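Local coordinates for protein sugar-phosphate aldolase (Thermotoga maritima, PDB 1PVT) that is a sugar-phosphate aldolase of the class II aldolase and adducin family, an alpha/beta protein built on one large mixed sheet, at residues F51-P56 and L82-G87; H106-A111 and L175-V180. All blocks are in the same frame, centred on the assembly; numbering follows the deposited sequence.

Overall arrangement
After helix 2-19 the chain runs through strands 28-34 and 45-49, then turns a corner at Phe51 into residues 51-56. Interaction 1 closes a loop of 25 intervening residues when residues 82-87, at the end of strand 79-84, return to that turn. Interaction 2 opens only after this loop is complete: helix 103-115 meets helix 173-182, with 63 residues between the segments, so the two closures follow in series, neither nested nor crossed. Interaction 1 thus ties the corner after strand 45-49 to the end of strand 79-84, and interaction 2 ties two helices. Their centres lie about 13 Å apart, and Phe51 and Tyr53 couple them by packing on Leu107.

Interaction 1: residues F51-P56 and L82-G87; sequences FDYDGP and LHVLPG
Tyr53 and Gly87 form an antiparallel hydrogen-bonded pair whose CA atoms are 5.1 Å apart. Tyr53 N donates to Gly87 O at 2.7 Å, and Gly87 N returns a bond of the same type to Tyr53 O. The first is bent, with an N-H...O angle of 135°; the second is a little straighter. Gly87 has a positive phi, and at its backbone angles a CB would press on the carbonyl oxygen of Pro86, the physical reason a glycine fits here.

With CG anti to the backbone N (chi1 178°), the Tyr53 ring extends beside the crossing chain, where Val84 CG1 lies over one face; the two side chains cross at about a right angle, though the modelled approach is too close to be taken literally. At the ring's edge, near its plane, Leu85 O lies 3.7 Å from Tyr53 CD2. Gly55 N sits above the ring centre, 3.3 Å from its plane, so residues 53-55 fold back on the tyrosine itself. The adjoining Pro86 ring brings CG to 3.3 Å from Gly55 O, an apolar edge against a carbonyl.

The pairing is local: strand 52-53 is short, and the touching parts of the segments run 118° apart, so the chains diverge beyond the single bridge. In the fold this joins the corner following strand 45-49 to the end of strand 79-84, two strands separated in the mixed sheet by 89-92.

The tyrosine is fixed at its far end as well. Tyr53 OH donates to Pro56 O at 2.5 Å, in the carbonyl plane and on a lone pair, which restrains the phenol's position within its own turn. Further out, Tyr49 takes part twice: its hydroxyl hydrogen-bonds Leu85 O, and its ring meets that of Tyr53 obliquely. Met58 packs against both Tyr53 and Val84.

Interaction 2: residues H106-A111 and L175-V180; sequences HLMIHA and LGLKTV
Helix-to-helix packing over a glycine, with apolar side chains on both helices, joins residues 106-111 of helix 103-115 to residues 175-180 of helix 173-182. The axes of these short segments approach to 7.7 Å and cross at -39°, both running in broadly the same sense. The close spacing is explained at Gly176, where the absence of a side chain lets the backbones come near: Met108 CB rests 3.8 Å from Gly176 CA, and the CA atoms of these two residues are only 5.0 Å apart. From the neighbouring position, Ile109 CD1 reaches the same Gly176 CA at 4.0 Å.

The selenomethionine chain of Met108 kinks after CB. Its CG lies 4.0 Å from Leu177 CD2, the two side chains running abreast along the more exposed margin. One turn further on, Val180 CG2 pushes up to the opposing backbone, 3.6 Å from Ile109 CA, while the Val180 and Ile109 side chains pass alongside one another head to tail. Ile109 CG1, set beside its backbone N by chi1 of -55°, also meets Thr179 CG2 at 4.2 Å.

The Thr179 hydroxyl is turned to its own helix, consistent with CG2 being the branch that meets Ile109: OG1 donates to Leu175 O at 2.7 Å from above the carbonyl plane, and the same oxygen accepts Thr179 N. On the sheet-facing side, Ile109 touches Ile123 of strand 122-126, and His106 and His110 both bond Ser31. Close packing of two helices over a glycine, beside a mixed sheet, is consistent with the layered alpha/beta architecture of the AraD-like fold.

Interaction 1: residues F51-P56 and L82-G87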
loop_
_atom_site.group_PDB
_atom_site.type_symbol
_atom_site.label_atom_id
_atom_site.label_comp_id
_atom_site.label_asym_id
_atom_site.label_seq_id
_atom_site.Cartn_x
_atom_site.Cartn_y
_atom_site.Cartn_z
ATOM N N PHE A 51 11.750 -3.062 -17.188
ATOM C CA PHE A 51 11.944 -1.649 -17.490
ATOM C C PHE A 51 13.277 -1.215 -16.882
ATOM O O PHE A 51 13.876 -1.968 -16.110
ATOM C CB PHE A 51 10.794 -0.822 -16.904
ATOM C CG PHE A 51 10.654 -0.927 -15.399
ATOM C CD1 PHE A 51 11.361 -0.069 -14.555
ATOM C CD2 PHE A 51 9.793 -1.866 -14.831
ATOM C CE1 PHE A 51 11.209 -0.144 -13.167
ATOM C CE2 PHE A 51 9.636 -1.949 -13.451
ATOM C CZ PHE A 51 10.344 -1.087 -12.616
ATOM N N ASP A 52 13.751 -0.017 -17.216
ATOM C CA ASP A 52 15.030 0.422 -16.668
ATOM C C ASP A 52 14.958 1.215 -15.377
ATOM O O ASP A 52 14.575 2.392 -15.363
ATOM C CB ASP A 52 15.826 1.240 -17.677
ATOM C CG ASP A 52 17.198 1.615 -17.144
ATOM O OD1 ASP A 52 17.277 2.407 -16.172
ATOM O OD2 ASP A 52 18.195 1.096 -17.690
ATOM N N TYR A 53 15.368 0.564 -14.295
ATOM C CA TYR A 53 15.369 1.184 -12.989
ATOM C C TYR A 53 16.614 2.043 -12.817
ATOM O O TYR A 53 17.736 1.571 -12.994
ATOM C CB TYR A 53 15.325 0.116 -11.907
ATOM C CG TYR A 53 15.382 0.697 -10.533
ATOM C CD1 TYR A 53 14.371 1.536 -10.077
ATOM C CD2 TYR A 53 16.461 0.440 -9.695
ATOM C CE1 TYR A 53 14.430 2.113 -8.816
ATOM C CE2 TYR A 53 16.539 1.010 -8.427
ATOM C CZ TYR A 53 15.517 1.846 -7.989
ATOM O OH TYR A 53 15.572 2.411 -6.725
ATOM N N ASP A 54 16.398 3.306 -12.465
ATOM C CA ASP A 54 17.487 4.252 -12.272
ATOM C C ASP A 54 17.426 4.926 -10.901
ATOM O O ASP A 54 17.963 6.016 -10.708
ATOM C CB ASP A 54 17.450 5.313 -13.378
ATOM C CG ASP A 54 18.446 6.446 -13.144
ATOM O OD1 ASP A 54 19.654 6.156 -12.977
ATOM O OD2 ASP A 54 18.020 7.626 -13.124
ATOM N N GLY A 55 16.767 4.282 -9.946
ATOM C CA GLY A 55 16.680 4.854 -8.614
ATOM C C GLY A 55 17.763 4.258 -7.733
ATOM O O GLY A 55 18.467 3.346 -8.172
ATOM N N PRO A 56 17.930 4.745 -6.490
ATOM C CA PRO A 56 18.959 4.215 -5.583
ATOM C C PRO A 56 18.848 2.706 -5.349
ATOM O O PRO A 56 17.933 2.046 -5.841
ATOM C CB PRO A 56 18.733 5.009 -4.298
ATOM C CG PRO A 56 18.219 6.329 -4.806
ATOM C CD PRO A 56 17.241 5.902 -5.884
ATOM N N LEU A 82 13.623 -8.602 -1.720
ATOM C CA LEU A 82 14.318 -8.279 -2.943
ATOM C C LEU A 82 15.402 -7.252 -2.764
ATOM O O LEU A 82 15.343 -6.409 -1.867
ATOM C CB LEU A 82 13.324 -7.748 -3.960
ATOM C CG LEU A 82 12.086 -8.602 -4.180
ATOM C CD1 LEU A 82 11.129 -7.819 -5.055
ATOM C CD2 LEU A 82 12.465 -9.948 -4.810
ATOM N N HIS A 83 16.399 -7.330 -3.630
ATOM C CA HIS A 83 17.471 -6.360 -3.613
ATOM C C HIS A 83 17.276 -5.595 -4.918
ATOM O O HIS A 83 17.339 -6.172 -6.016
ATOM C CB HIS A 83 18.839 -7.043 -3.567
ATOM C CG HIS A 83 19.981 -6.087 -3.408
ATOM N ND1 HIS A 83 19.962 -5.050 -2.498
ATOM C CD2 HIS A 83 21.175 -6.007 -4.042
ATOM C CE1 HIS A 83 21.092 -4.373 -2.580
ATOM N NE2 HIS A 83 21.846 -4.932 -3.509
ATOM N N VAL A 84 16.996 -4.301 -4.783
ATOM C CA VAL A 84 16.760 -3.442 -5.930
ATOM C C VAL A 84 18.034 -2.726 -6.365
ATOM O O VAL A 84 18.536 -1.811 -5.695
ATOM C CB VAL A 84 15.644 -2.420 -5.622
ATOM C CG1 VAL A 84 15.432 -1.495 -6.799
ATOM C CG2 VAL A 84 14.349 -3.159 -5.319
ATOM N N LEU A 85 18.553 -3.185 -7.501
ATOM C CA LEU A 85 19.764 -2.640 -8.082
ATOM C C LEU A 85 19.441 -1.933 -9.364
ATOM O O LEU A 85 18.739 -2.474 -10.228
ATOM C CB LEU A 85 20.768 -3.748 -8.376
ATOM C CG LEU A 85 21.390 -4.332 -7.113
ATOM C CD1 LEU A 85 22.224 -5.532 -7.489
ATOM C CD2 LEU A 85 22.213 -3.259 -6.392
ATOM N N PRO A 86 19.952 -0.707 -9.509
ATOM C CA PRO A 86 19.705 0.066 -10.721
ATOM C C PRO A 86 19.913 -0.844 -11.917
ATOM O O PRO A 86 20.383 -1.982 -11.790
ATOM C CB PRO A 86 20.756 1.166 -10.643
ATOM C CG PRO A 86 20.882 1.399 -9.161
ATOM C CD PRO A 86 20.884 -0.006 -8.605
ATOM N N GLY A 87 19.571 -0.346 -13.088
ATOM C CA GLY A 87 19.752 -1.162 -14.261
ATOM C C GLY A 87 18.440 -1.819 -14.562
ATOM O O GLY A 87 17.383 -1.266 -14.265
#

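Interaction 2: residues H106-A111 and L175-V180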
loop_
_atom_site.group_PDB
_atom_site.type_symbol
_atom_site.label_atom_id
_atom_site.label_comp_id
_atom_site.label_asym_id
_atom_site.label_seq_id
_atom_site.Cartn_x
_atom_site.Cartn_y
_atom_site.Cartn_z
ATOM N N HIS A 106 4.979 0.167 -6.649
ATOM C CA HIS A 106 5.568 0.257 -5.311
ATOM C C HIS A 106 6.988 0.766 -5.427
ATOM O O HIS A 106 7.454 1.584 -4.624
ATOM C CB HIS A 106 5.607 -1.128 -4.654
ATOM C CG HIS A 106 4.274 -1.611 -4.177
ATOM N ND1 HIS A 106 3.957 -1.716 -2.840
ATOM C CD2 HIS A 106 3.168 -1.996 -4.857
ATOM C CE1 HIS A 106 2.714 -2.144 -2.716
ATOM N NE2 HIS A 106 2.212 -2.321 -3.925
ATOM N N LEU A 107 7.678 0.250 -6.437
ATOM C CA LEU A 107 9.050 0.625 -6.681
ATOM C C LEU A 107 9.170 2.123 -6.658
ATOM O O LEU A 107 9.937 2.684 -5.875
ATOM C CB LEU A 107 9.509 0.117 -8.037
ATOM C CG LEU A 107 10.770 -0.736 -7.970
ATOM C CD1 LEU A 107 11.351 -0.860 -9.364
ATOM C CD2 LEU A 107 11.780 -0.103 -7.014
HETATM N N MSE A 108 8.385 2.768 -7.511
HETATM C CA MSE A 108 8.422 4.212 -7.616
HETATM C C MSE A 108 8.210 4.971 -6.325
HETATM O O MSE A 108 8.986 5.875 -6.009
HETATM C CB MSE A 108 7.431 4.687 -8.672
HETATM C CG MSE A 108 7.826 4.265 -10.085
HETATM SE SE MSE A 108 9.768 4.368 -10.426
HETATM C CE MSE A 108 10.045 2.535 -11.062
ATOM N N ILE A 109 7.173 4.616 -5.573
ATOM C CA ILE A 109 6.914 5.310 -4.314
ATOM C C ILE A 109 8.089 5.110 -3.377
ATOM O O ILE A 109 8.513 6.037 -2.676
ATOM C CB ILE A 109 5.667 4.782 -3.578
ATOM C CG1 ILE A 109 4.436 4.841 -4.482
ATOM C CG2 ILE A 109 5.426 5.617 -2.328
ATOM C CD1 ILE A 109 4.280 3.644 -5.385
ATOM N N HIS A 110 8.600 3.883 -3.363
ATOM C CA HIS A 110 9.715 3.543 -2.501
ATOM C C HIS A 110 10.940 4.387 -2.812
ATOM O O HIS A 110 11.505 5.023 -1.918
ATOM C CB HIS A 110 10.045 2.052 -2.623
ATOM C CG HIS A 110 9.237 1.176 -1.709
ATOM N ND1 HIS A 110 9.133 1.411 -0.352
ATOM C CD2 HIS A 110 8.528 0.047 -1.949
ATOM C CE1 HIS A 110 8.397 0.464 0.202
ATOM N NE2 HIS A 110 8.019 -0.377 -0.744
ATOM N N ALA A 111 11.347 4.400 -4.077
ATOM C CA ALA A 111 12.506 5.185 -4.467
ATOM C C ALA A 111 12.359 6.615 -3.934
ATOM O O ALA A 111 13.181 7.091 -3.147
ATOM C CB ALA A 111 12.644 5.186 -5.986
ATOM N N LEU A 175 1.676 4.977 -12.578
ATOM C CA LEU A 175 0.805 4.944 -11.424
ATOM C C LEU A 175 1.617 5.440 -10.230
ATOM O O LEU A 175 1.187 6.327 -9.485
ATOM C CB LEU A 175 0.311 3.508 -11.207
ATOM C CG LEU A 175 -0.735 3.252 -10.116
ATOM C CD1 LEU A 175 -1.932 4.180 -10.307
ATOM C CD2 LEU A 175 -1.162 1.789 -10.158
ATOM N N GLY A 176 2.813 4.880 -10.080
ATOM C CA GLY A 176 3.678 5.262 -8.979
ATOM C C GLY A 176 4.040 6.730 -9.013
ATOM O O GLY A 176 3.774 7.466 -8.060
ATOM N N LEU A 177 4.659 7.144 -10.117
ATOM C CA LEU A 177 5.062 8.532 -10.309
ATOM C C LEU A 177 3.874 9.426 -9.944
ATOM O O LEU A 177 3.988 10.314 -9.085
ATOM C CB LEU A 177 5.475 8.762 -11.767
ATOM C CG LEU A 177 6.558 7.838 -12.331
ATOM C CD1 LEU A 177 6.807 8.202 -13.780
ATOM C CD2 LEU A 177 7.838 7.958 -11.523
ATOM N N LYS A 178 2.736 9.181 -10.594
ATOM C CA LYS A 178 1.525 9.946 -10.313
ATOM C C LYS A 178 1.286 9.978 -8.799
ATOM O O LYS A 178 1.252 11.043 -8.176
ATOM C CB LYS A 178 0.316 9.300 -10.993
ATOM C CG LYS A 178 0.269 9.425 -12.503
ATOM C CD LYS A 178 -1.162 9.224 -13.011
ATOM C CE LYS A 178 -1.309 9.670 -14.462
ATOM N NZ LYS A 178 -2.732 9.711 -14.919
ATOM N N THR A 179 1.133 8.786 -8.227
ATOM C CA THR A 179 0.883 8.612 -6.804
ATOM C C THR A 179 1.809 9.422 -5.918
ATOM O O THR A 179 1.356 10.110 -5.003
ATOM C CB THR A 179 1.015 7.139 -6.409
ATOM O OG1 THR A 179 0.004 6.382 -7.083
ATOM C CG2 THR A 179 0.868 6.969 -4.899
ATOM N N VAL A 180 3.107 9.331 -6.180
ATOM C CA VAL A 180 4.081 10.058 -5.377
ATOM C C VAL A 180 3.789 11.554 -5.348
ATOM O O VAL A 180 3.910 12.198 -4.306
ATOM C CB VAL A 180 5.519 9.838 -5.899
ATOM C CG1 VAL A 180 6.521 10.542 -4.989
ATOM C CG2 VAL A 180 5.823 8.352 -5.967
#